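PDB 4ESB: transcriptional regulator, PadR family from Bacillus cereus, which probably binds DNA as a dimeric winged helix-turn-helix regulator of the PadR family and controls transcription. Local coordinates for residues Q20-G25 with T61-S66; L50-Q53 with L57-G60; K7-G12 with E85-S90; K31-K34 with F39-E42. All coordinates share one frame; numbering follows the deposited sequence.

Contact 1: residues Q20-G25 with T61-S66; sequences QEEVYG and TLKASS. With GOL (glycerol), chain F.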
loop_
_atom_site.group_PDB
_atom_site.type_symbol
_atom_site.label_atom_id
_atom_site.label_comp_id
_atom_site.label_asym_id
_atom_site.label_seq_id
_atom_site.Cartn_x
_atom_site.Cartn_y
_atom_site.Cartn_z
ATOM N N GLN A 20 21.103 -1.662 -1.552
ATOM C CA GLN A 20 22.006 -0.528 -1.407
ATOM C C GLN A 20 23.190 -0.844 -0.504
ATOM O O GLN A 20 24.243 -0.217 -0.617
ATOM C CB GLN A 20 21.247 0.690 -0.876
ATOM C CG GLN A 20 20.246 1.269 -1.865
ATOM C CD GLN A 20 20.907 1.754 -3.144
ATOM O OE1 GLN A 20 21.904 2.476 -3.104
ATOM N NE2 GLN A 20 20.355 1.354 -4.287
ATOM N N GLU A 21 23.024 -1.817 0.386
ATOM C CA GLU A 21 24.093 -2.192 1.302
ATOM C C GLU A 21 23.880 -3.580 1.901
ATOM O O GLU A 21 22.809 -3.893 2.414
ATOM C CB GLU A 21 24.205 -1.170 2.435
ATOM C CG GLU A 21 25.344 -1.455 3.402
ATOM C CD GLU A 21 25.214 -0.677 4.698
ATOM O OE1 GLU A 21 24.258 0.116 4.826
ATOM O OE2 GLU A 21 26.067 -0.863 5.593
ATOM N N GLU A 22 24.916 -4.408 1.821
ATOM C CA GLU A 22 24.935 -5.687 2.519
ATOM C C GLU A 22 24.737 -5.445 4.010
ATOM O O GLU A 22 25.503 -4.708 4.628
ATOM C CB GLU A 22 26.276 -6.390 2.299
ATOM C CG GLU A 22 26.182 -7.734 1.608
ATOM C CD GLU A 22 27.514 -8.451 1.569
ATOM O OE1 GLU A 22 28.561 -7.772 1.492
ATOM O OE2 GLU A 22 27.516 -9.699 1.622
ATOM N N VAL A 23 23.720 -6.071 4.590
ATOM C CA VAL A 23 23.426 -5.886 6.010
ATOM C C VAL A 23 23.081 -7.199 6.704
ATOM O O VAL A 23 22.504 -8.098 6.091
ATOM C CB VAL A 23 22.244 -4.917 6.218
ATOM C CG1 VAL A 23 22.615 -3.510 5.763
ATOM C CG2 VAL A 23 21.003 -5.426 5.493
ATOM N N TYR A 24 23.434 -7.307 7.982
ATOM C CA TYR A 24 23.000 -8.450 8.783
ATOM C C TYR A 24 21.683 -8.129 9.481
ATOM O O TYR A 24 21.240 -6.980 9.488
ATOM C CB TYR A 24 24.082 -8.928 9.772
ATOM C CG TYR A 24 24.613 -7.911 10.768
ATOM C CD1 TYR A 24 25.518 -6.933 10.383
ATOM C CD2 TYR A 24 24.247 -7.968 12.108
ATOM C CE1 TYR A 24 26.018 -6.019 11.295
ATOM C CE2 TYR A 24 24.744 -7.061 13.028
ATOM C CZ TYR A 24 25.629 -6.091 12.617
ATOM O OH TYR A 24 26.123 -5.188 13.533
ATOM N N GLY A 25 21.055 -9.155 10.047
ATOM C CA GLY A 25 19.699 -9.050 10.557
ATOM C C GLY A 25 19.437 -7.853 11.451
ATOM O O GLY A 25 18.489 -7.099 11.228
ATOM N N THR A 61 25.207 -14.716 3.192
ATOM C CA THR A 61 26.512 -15.362 3.146
ATOM C C THR A 61 27.312 -14.966 4.382
ATOM O O THR A 61 27.261 -13.820 4.825
ATOM C CB THR A 61 27.299 -14.961 1.882
ATOM O OG1 THR A 61 27.953 -13.706 2.095
ATOM C CG2 THR A 61 26.374 -14.859 0.674
ATOM N N LEU A 62 28.050 -15.920 4.939
ATOM C CA LEU A 62 28.866 -15.657 6.120
ATOM C C LEU A 62 30.132 -14.890 5.751
ATOM O O LEU A 62 31.088 -15.465 5.237
ATOM C CB LEU A 62 29.247 -16.968 6.816
ATOM C CG LEU A 62 28.337 -17.479 7.938
ATOM C CD1 LEU A 62 28.239 -16.466 9.075
ATOM C CD2 LEU A 62 26.954 -17.836 7.414
ATOM N N LYS A 63 30.131 -13.587 6.019
ATOM C CA LYS A 63 31.311 -12.760 5.788
ATOM C C LYS A 63 31.888 -12.275 7.108
ATOM O O LYS A 63 31.195 -12.229 8.122
ATOM C CB LYS A 63 30.970 -11.555 4.907
ATOM C CG LYS A 63 30.583 -11.927 3.494
ATOM C CD LYS A 63 30.352 -10.708 2.621
ATOM C CE LYS A 63 31.620 -9.894 2.436
ATOM N NZ LYS A 63 31.527 -8.998 1.250
ATOM N N ALA A 64 33.166 -11.913 7.087
ATOM C CA ALA A 64 33.802 -11.323 8.251
ATOM C C ALA A 64 33.448 -9.847 8.307
ATOM O O ALA A 64 33.390 -9.168 7.281
ATOM C CB ALA A 64 35.306 -11.504 8.194
ATOM N N SER A 65 33.209 -9.359 9.516
ATOM C CA SER A 65 32.808 -7.980 9.720
ATOM C C SER A 65 34.038 -7.086 9.712
ATOM O O SER A 65 35.160 -7.563 9.886
ATOM C CB SER A 65 32.082 -7.869 11.057
ATOM O OG SER A 65 31.442 -6.622 11.215
ATOM N N SER A 66 33.835 -5.790 9.504
ATOM C CA SER A 66 34.939 -4.840 9.576
ATOM C C SER A 66 35.682 -4.992 10.901
ATOM O O SER A 66 36.846 -4.613 11.017
ATOM C CB SER A 66 34.433 -3.404 9.423
ATOM O OG SER A 66 33.421 -3.110 10.369
HETATM C C1 GOL F . 30.849 -4.649 13.130
HETATM O O1 GOL F . 30.698 -5.876 13.812
HETATM C C2 GOL F . 29.699 -4.474 12.142
HETATM O O2 GOL F . 28.642 -3.766 12.751
HETATM C C3 GOL F . 30.179 -3.723 10.904
HETATM O O3 GOL F . 29.358 -4.046 9.803
#
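Glu-22 OE1 accepts a hydrogen bond from Lys-63 NZ at 3.2 Å, and the pair is also a salt bridge. The ammonium group comes in on the syn lone pair of OE1, the side that faces OE2. The two side chains cross at about a right angle. Lys-63 is bent at its third torsion (chi3 64°), which swings CE and NZ round toward OE1. Before the bend, Lys-63 CD already lies 3.2 Å from Glu-22 OE2. Glu-22 OE1 has a further hydrogen bond outside the two segments.

Residues 20-25 and 61-66 are not neighbours in the sheet. Strand 70-76 runs between strands 23-24 and 58-64, and Glu-22 packs on Tyr-73 and His-75 of that strand. The salt bridge therefore spans the middle strand, in the outer half of the hairpin that forms the wing.

A glycerol, probably from the crystallisation liquor, lies between Tyr-24 and Ser-65. Tyr-24 OH and glycerol O2 are hydrogen-bonded at 3.0 Å, and O2 sits at the ring edge, near its plane. The link to Ser-65 is weak and doubtful, because Ser-65 is poorly ordered and too close to the glycerol in the model. The Tyr-24 ring also makes a cation-pi contact with Arg-71.

The contact is small, polar and at the surface. One charge pair carries it, so its strength probably depends on solvent and salt.

Contact 2: residues L50-Q53 with L57-G60; sequences LRMQ and LIEG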
loop_
_atom_site.group_PDB
_atom_site.type_symbol
_atom_site.label_atom_id
_atom_site.label_comp_id
_atom_site.label_asym_id
_atom_site.label_seq_id
_atom_site.Cartn_x
_atom_site.Cartn_y
_atom_site.Cartn_z
ATOM N N LEU A 50 13.113 -15.390 5.921
ATOM C CA LEU A 50 13.278 -16.797 5.574
ATOM C C LEU A 50 12.600 -17.083 4.245
ATOM O O LEU A 50 13.069 -17.897 3.450
ATOM C CB LEU A 50 12.665 -17.693 6.651
ATOM C CG LEU A 50 13.425 -17.857 7.968
ATOM C CD1 LEU A 50 12.559 -18.603 8.971
ATOM C CD2 LEU A 50 14.740 -18.588 7.746
ATOM N N ARG A 51 11.485 -16.403 4.016
ATOM C CA ARG A 51 10.678 -16.626 2.831
ATOM C C ARG A 51 11.289 -15.927 1.621
ATOM O O ARG A 51 11.324 -16.488 0.527
ATOM C CB ARG A 51 9.253 -16.132 3.082
ATOM C CG ARG A 51 8.290 -16.390 1.945
ATOM C CD ARG A 51 6.854 -16.164 2.389
ATOM N NE ARG A 51 6.510 -14.745 2.443
ATOM C CZ ARG A 51 6.142 -14.021 1.389
ATOM N NH1 ARG A 51 6.072 -14.574 0.183
ATOM N NH2 ARG A 51 5.848 -12.737 1.537
ATOM N N MET A 52 11.786 -14.712 1.822
ATOM C CA MET A 52 12.438 -13.975 0.748
ATOM C C MET A 52 13.668 -14.735 0.261
ATOM O O MET A 52 14.037 -14.647 -0.910
ATOM C CB MET A 52 12.826 -12.569 1.214
ATOM C CG MET A 52 11.634 -11.644 1.438
ATOM S SD MET A 52 12.095 -10.013 2.051
ATOM C CE MET A 52 12.976 -9.351 0.638
ATOM N N GLN A 53 14.292 -15.490 1.161
ATOM C CA GLN A 53 15.421 -16.337 0.798
ATOM C C GLN A 53 14.958 -17.548 0.002
ATOM O O GLN A 53 15.575 -17.925 -0.994
ATOM C CB GLN A 53 16.154 -16.818 2.047
ATOM C CG GLN A 53 17.116 -15.811 2.645
ATOM C CD GLN A 53 17.672 -16.274 3.972
ATOM O OE1 GLN A 53 18.729 -16.899 4.033
ATOM N NE2 GLN A 53 16.952 -15.977 5.047
ATOM N N LEU A 57 15.019 -14.076 -3.531
ATOM C CA LEU A 57 15.059 -12.630 -3.717
ATOM C C LEU A 57 16.293 -12.056 -3.041
ATOM O O LEU A 57 16.874 -11.078 -3.506
ATOM C CB LEU A 57 13.810 -11.977 -3.128
ATOM C CG LEU A 57 12.474 -12.440 -3.704
ATOM C CD1 LEU A 57 11.340 -11.687 -3.036
ATOM C CD2 LEU A 57 12.436 -12.251 -5.212
ATOM N N ILE A 58 16.682 -12.671 -1.931
ATOM C CA ILE A 58 17.887 -12.277 -1.217
ATOM C C ILE A 58 18.650 -13.530 -0.822
ATOM O O ILE A 58 18.118 -14.637 -0.875
ATOM C CB ILE A 58 17.561 -11.446 0.039
ATOM C CG1 ILE A 58 16.792 -12.293 1.055
ATOM C CG2 ILE A 58 16.758 -10.208 -0.345
ATOM C CD1 ILE A 58 16.497 -11.575 2.356
ATOM N N GLU A 59 19.902 -13.350 -0.426
ATOM C CA GLU A 59 20.763 -14.474 -0.094
ATOM C C GLU A 59 21.758 -14.068 0.981
ATOM O O GLU A 59 22.416 -13.035 0.870
ATOM C CB GLU A 59 21.508 -14.948 -1.341
ATOM C CG GLU A 59 22.450 -16.109 -1.098
ATOM C CD GLU A 59 23.375 -16.366 -2.279
ATOM O OE1 GLU A 59 23.136 -15.785 -3.357
ATOM O OE2 GLU A 59 24.344 -17.139 -2.128
ATOM N N GLY A 60 21.865 -14.885 2.022
ATOM C CA GLY A 60 22.798 -14.621 3.098
ATOM C C GLY A 60 24.094 -15.380 2.910
ATOM O O GLY A 60 24.087 -16.540 2.507
HETATM O O HOH W 1 20.376 -17.270 2.306
#
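The turn between the last helix of the helix-turn-helix and the first strand of the wing is closed here, with Met-52 and Gln-53 of helix 42-54 meeting Leu-57 and Ile-58. Met-52 O receives two backbone N-H groups. Leu-57 N binds it at 2.9 Å, almost in line with the carbonyl bond (172° at the oxygen). Ile-58 N adds a weak bond at 3.5 Å.

Ile-58 fills the angle between helix and strand. Its CG1 lies between the backbone N and the carbonyl carbon (chi1 65°), and from there it meets both helix residues: Met-52 CB lies 4.0 Å from Ile-58 CD1, and Gln-53 CG lies 3.9 Å from Ile-58 CG1. Met-52 is bent at its third torsion, and its CE approaches Ile-58 CG2.

Gln-53 NE2 is bonded to Leu-49 O, one turn back in the helix. A water accepts from Gly-60 N at 2.8 Å. It also lies next to Gln-53 OE1, but too close there for that bond to be trusted.

Around this corner, Met-52 packs on Ile-14 and Leu-15 of helix 10-20. Leu-57 touches Lys-79 and Gln-83 of helix 78-101, and Ile-58 rests on Tyr-74 of strand 70-76.

Contact 3: residues K7-G12 with E85-S90; sequences KGVLEG and EEFKQS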
loop_
_atom_site.group_PDB
_atom_site.type_symbol
_atom_site.label_atom_id
_atom_site.label_comp_id
_atom_site.label_asym_id
_atom_site.label_seq_id
_atom_site.Cartn_x
_atom_site.Cartn_y
_atom_site.Cartn_z
ATOM N N LYS A 7 2.916 -3.465 6.199
ATOM C CA LYS A 7 3.384 -4.800 5.831
ATOM C C LYS A 7 3.313 -5.038 4.328
ATOM O O LYS A 7 4.064 -5.852 3.788
ATOM C CB LYS A 7 2.567 -5.863 6.568
ATOM C CG LYS A 7 2.916 -5.969 8.040
ATOM C CD LYS A 7 1.701 -6.254 8.900
ATOM C CE LYS A 7 1.904 -5.717 10.308
ATOM N NZ LYS A 7 1.276 -6.572 11.344
ATOM N N GLY A 8 2.411 -4.333 3.655
ATOM C CA GLY A 8 2.284 -4.445 2.214
ATOM C C GLY A 8 3.568 -4.043 1.511
ATOM O O GLY A 8 4.015 -4.706 0.573
ATOM N N VAL A 9 4.173 -2.959 1.989
ATOM C CA VAL A 9 5.331 -2.362 1.335
ATOM C C VAL A 9 6.655 -2.716 2.012
ATOM O O VAL A 9 7.710 -2.226 1.612
ATOM C CB VAL A 9 5.212 -0.827 1.328
ATOM C CG1 VAL A 9 3.925 -0.396 0.640
ATOM C CG2 VAL A 9 5.270 -0.288 2.752
ATOM N N LEU A 10 6.602 -3.565 3.032
ATOM C CA LEU A 10 7.783 -3.860 3.838
ATOM C C LEU A 10 8.794 -4.715 3.076
ATOM O O LEU A 10 10.002 -4.497 3.177
ATOM C CB LEU A 10 7.374 -4.551 5.140
ATOM C CG LEU A 10 8.487 -4.943 6.114
ATOM C CD1 LEU A 10 9.249 -3.724 6.616
ATOM C CD2 LEU A 10 7.893 -5.716 7.277
ATOM N N GLU A 11 8.300 -5.688 2.319
ATOM C CA GLU A 11 9.166 -6.539 1.511
ATOM C C GLU A 11 9.952 -5.700 0.508
ATOM O O GLU A 11 11.142 -5.925 0.293
ATOM C CB GLU A 11 8.338 -7.601 0.782
ATOM C CG GLU A 11 9.149 -8.525 -0.114
ATOM C CD GLU A 11 8.438 -9.835 -0.403
ATOM O OE1 GLU A 11 7.341 -10.051 0.151
ATOM O OE2 GLU A 11 8.977 -10.648 -1.183
ATOM N N GLY A 12 9.281 -4.726 -0.095
ATOM C CA GLY A 12 9.905 -3.858 -1.078
ATOM C C GLY A 12 10.956 -2.942 -0.481
ATOM O O GLY A 12 11.993 -2.689 -1.092
ATOM N N GLU A 85 12.540 -3.348 -8.888
ATOM C CA GLU A 85 12.177 -2.373 -9.910
ATOM C C GLU A 85 10.666 -2.357 -10.117
ATOM O O GLU A 85 10.067 -1.296 -10.287
ATOM C CB GLU A 85 12.888 -2.672 -11.233
ATOM C CG GLU A 85 14.401 -2.507 -11.176
ATOM C CD GLU A 85 14.820 -1.197 -10.536
ATOM O OE1 GLU A 85 14.542 -0.132 -11.129
ATOM O OE2 GLU A 85 15.421 -1.230 -9.439
ATOM N N GLU A 86 10.054 -3.537 -10.105
ATOM C CA GLU A 86 8.602 -3.638 -10.182
ATOM C C GLU A 86 7.958 -2.877 -9.024
ATOM O O GLU A 86 6.983 -2.153 -9.217
ATOM C CB GLU A 86 8.161 -5.102 -10.153
ATOM C CG GLU A 86 8.600 -5.907 -11.364
ATOM C CD GLU A 86 8.377 -7.396 -11.181
ATOM O OE1 GLU A 86 7.755 -7.785 -10.169
ATOM O OE2 GLU A 86 8.821 -8.177 -12.049
ATOM N N PHE A 87 8.508 -3.041 -7.823
ATOM C CA PHE A 87 7.974 -2.366 -6.643
ATOM C C PHE A 87 8.094 -0.848 -6.752
ATOM O O PHE A 87 7.158 -0.121 -6.423
ATOM C CB PHE A 87 8.680 -2.850 -5.374
ATOM C CG PHE A 87 8.350 -2.037 -4.155
ATOM C CD1 PHE A 87 7.125 -2.180 -3.526
ATOM C CD2 PHE A 87 9.260 -1.127 -3.643
ATOM C CE1 PHE A 87 6.813 -1.433 -2.408
ATOM C CE2 PHE A 87 8.954 -0.375 -2.523
ATOM C CZ PHE A 87 7.728 -0.529 -1.905
ATOM N N LYS A 88 9.248 -0.372 -7.209
ATOM C CA LYS A 88 9.473 1.062 -7.357
ATOM C C LYS A 88 8.486 1.673 -8.339
ATOM O O LYS A 88 8.008 2.790 -8.136
ATOM C CB LYS A 88 10.905 1.340 -7.817
ATOM C CG LYS A 88 11.946 1.032 -6.759
ATOM C CD LYS A 88 13.360 1.316 -7.242
ATOM C CE LYS A 88 14.380 1.027 -6.145
ATOM N NZ LYS A 88 15.792 1.216 -6.586
ATOM N N GLN A 89 8.177 0.939 -9.402
ATOM C CA GLN A 89 7.254 1.427 -10.416
ATOM C C GLN A 89 5.834 1.449 -9.876
ATOM O O GLN A 89 5.146 2.464 -9.966
ATOM C CB GLN A 89 7.337 0.559 -11.671
ATOM C CG GLN A 89 8.539 0.883 -12.535
ATOM C CD GLN A 89 8.889 -0.236 -13.493
ATOM O OE1 GLN A 89 8.056 -1.089 -13.803
ATOM N NE2 GLN A 89 10.133 -0.244 -13.960
ATOM N N SER A 90 5.398 0.327 -9.312
ATOM C CA SER A 90 4.070 0.244 -8.720
ATOM C C SER A 90 3.898 1.317 -7.650
ATOM O O SER A 90 2.877 2.003 -7.616
ATOM C CB SER A 90 3.834 -1.136 -8.100
ATOM O OG SER A 90 4.168 -2.177 -9.000
#
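Gly-12 lies flat against the ring of Phe-87. Its CA sits 3.7 Å from the ring centroid, only 8° off the ring normal, which makes this a CH-pi contact over the face. Phe-87 reaches it from helix 78-101 with CG trans to the backbone N (chi1 170°). That torsion sends the ring out from its helix toward the start of helix 10-20, and chi2 of 75° turns its face to the glycine. Gly-12 has no side chain, and the backbone itself lies on the ring; the CA atoms of Gly-12 and Phe-87 are 6.1 Å apart.

Val-9 meets the far end of the same ring. Val-9 CB is 4.1 Å from Phe-87 CZ, and Val-9 O is 3.9 Å from that same CZ, placed obliquely to the ring.

Further along the helix, Ser-90 OG folds back on its own backbone and donates to Glu-86 O at 2.8 Å, from above the carbonyl plane. Ser-90 N also binds Glu-86 O, so that carbonyl accepts twice.

The second subunit lies next to this site. Met-5 of the second subunit packs on Phe-87, and Val-98 of the second subunit packs on Val-9. The contact thus joins the winged-helix part to the long helix beside the dimer interface. Its grip is carbon packing on an aromatic face, so shape rather than charge probably sets how closely the two helices approach.

Contact 4: residues K31-K34 with F39-E42; sequences KLNK and FVSE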
loop_
_atom_site.group_PDB
_atom_site.type_symbol
_atom_site.label_atom_id
_atom_site.label_comp_id
_atom_site.label_asym_id
_atom_site.label_seq_id
_atom_site.Cartn_x
_atom_site.Cartn_y
_atom_site.Cartn_z
ATOM N N LYS A 31 17.870 -0.135 10.841
ATOM C CA LYS A 31 17.634 0.819 9.762
ATOM C C LYS A 31 16.137 0.979 9.504
ATOM O O LYS A 31 15.653 2.091 9.307
ATOM C CB LYS A 31 18.344 0.386 8.477
ATOM C CG LYS A 31 19.859 0.537 8.512
ATOM C CD LYS A 31 20.437 0.501 7.106
ATOM C CE LYS A 31 21.943 0.277 7.104
ATOM N NZ LYS A 31 22.706 1.434 7.647
ATOM N N LEU A 32 15.406 -0.132 9.515
ATOM C CA LEU A 32 13.962 -0.087 9.308
ATOM C C LEU A 32 13.305 0.758 10.390
ATOM O O LEU A 32 12.457 1.597 10.089
ATOM C CB LEU A 32 13.360 -1.499 9.296
ATOM C CG LEU A 32 13.615 -2.361 8.052
ATOM C CD1 LEU A 32 13.049 -3.758 8.247
ATOM C CD2 LEU A 32 13.014 -1.724 6.807
ATOM N N ASN A 33 13.698 0.541 11.644
ATOM C CA ASN A 33 13.181 1.335 12.757
ATOM C C ASN A 33 13.425 2.825 12.558
ATOM O O ASN A 33 12.518 3.639 12.725
ATOM C CB ASN A 33 13.823 0.906 14.078
ATOM C CG ASN A 33 13.344 -0.450 14.548
ATOM O OD1 ASN A 33 12.265 -0.910 14.173
ATOM N ND2 ASN A 33 14.143 -1.097 15.386
ATOM N N LYS A 34 14.656 3.177 12.200
ATOM C CA LYS A 34 15.060 4.578 12.146
ATOM C C LYS A 34 14.573 5.279 10.876
ATOM O O LYS A 34 14.709 6.495 10.744
ATOM C CB LYS A 34 16.582 4.705 12.280
ATOM C CG LYS A 34 17.067 6.142 12.361
ATOM C CD LYS A 34 18.530 6.226 12.736
ATOM C CE LYS A 34 18.979 7.673 12.800
ATOM N NZ LYS A 34 20.415 7.807 13.153
ATOM N N PHE A 39 7.443 -0.610 14.302
ATOM C CA PHE A 39 6.920 -1.852 14.864
ATOM C C PHE A 39 7.799 -3.065 14.565
ATOM O O PHE A 39 7.633 -4.111 15.192
ATOM C CB PHE A 39 5.510 -2.123 14.339
ATOM C CG PHE A 39 5.485 -2.759 12.982
ATOM C CD1 PHE A 39 5.477 -4.139 12.849
ATOM C CD2 PHE A 39 5.474 -1.979 11.836
ATOM C CE1 PHE A 39 5.456 -4.729 11.598
ATOM C CE2 PHE A 39 5.454 -2.562 10.585
ATOM C CZ PHE A 39 5.445 -3.939 10.464
ATOM N N VAL A 40 8.724 -2.943 13.616
ATOM C CA VAL A 40 9.504 -4.107 13.202
ATOM C C VAL A 40 10.575 -4.477 14.225
ATOM O O VAL A 40 11.139 -3.620 14.904
ATOM C CB VAL A 40 10.178 -3.925 11.816
ATOM C CG1 VAL A 40 9.166 -3.458 10.784
ATOM C CG2 VAL A 40 11.362 -2.970 11.896
ATOM N N SER A 41 10.831 -5.775 14.325
ATOM C CA SER A 41 11.917 -6.305 15.132
ATOM C C SER A 41 12.476 -7.506 14.377
ATOM O O SER A 41 11.842 -7.998 13.443
ATOM C CB SER A 41 11.403 -6.742 16.501
ATOM O OG SER A 41 10.542 -7.860 16.370
ATOM N N GLU A 42 13.652 -7.981 14.770
ATOM C CA GLU A 42 14.238 -9.141 14.114
ATOM C C GLU A 42 13.262 -10.303 14.198
ATOM O O GLU A 42 13.128 -11.084 13.254
ATOM C CB GLU A 42 15.561 -9.540 14.765
ATOM C CG GLU A 42 16.752 -8.696 14.348
ATOM C CD GLU A 42 18.059 -9.215 14.921
ATOM O OE1 GLU A 42 18.494 -8.711 15.980
ATOM O OE2 GLU A 42 18.651 -10.128 14.308
#
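Leu-32 and Val-40 meet inside the helix-turn-helix, where helix 25-34 is followed by the loop that leads into helix 42-54. In winged-helix proteins the second of these helices is usually the one that reads DNA, and this protein probably follows that pattern.

The apolar part is a small wedge. Leu-32 and Val-40 both point their CB toward the other segment, and their side chains cross at about a right angle. Leu-32 CB lies 3.6 Å from Val-40 CG2, with Leu-32 CD1 4.1 Å from the same methyl. Leu-32 is buried. It also packs on Leu-10, Ile-14 and Ile-17 of helix 10-20, and on Phe-37 of the loop, so Val-40 completes one side of a small hydrophobic cluster.

The polar part is less certain. The Asn-33 side chain runs past Val-40 in the opposite direction, near its carbonyl oxygen. Its amide is probably turned over in the model, so the bonding there stays open.

Capping follows at the next residue. Ser-41 is the N-cap of helix 42-54, and its side chain caps a backbone N just beyond the segment. Ser-41 N is in turn bonded to Ser-44 OG, consistent with a capping box.

Val-40 also touches its neighbour in sequence. Its first torsion (chi1 -51°) splits the two methyls: CG2 is turned to Leu-32, while CG1 stands 3.7 Å above the plane of the Phe-39 ring, over its centre.

The four contacts outline one winged helix-turn-helix unit and its long last helix. Contacts 1 and 2 share strand 58-64, with centres about 14 Å apart. Contact 2 is at the helix end of the strand, and contact 1 is further out on the wing. Contact 3 lies about 23 Å from contact 1 by centres, across the middle of the chain. Helix 10-20 ties the parts together. Its Glu-11 meets contact 2, where OE1 makes a long, weak ion pair with Arg-51 NH2. Its Leu-10 reaches Leu-32 and Val-40 of contact 4. Contacts 1 and 4 are joined by another weak ion pair, Glu-21 OE1 to Lys-31 NZ at 3.5 Å.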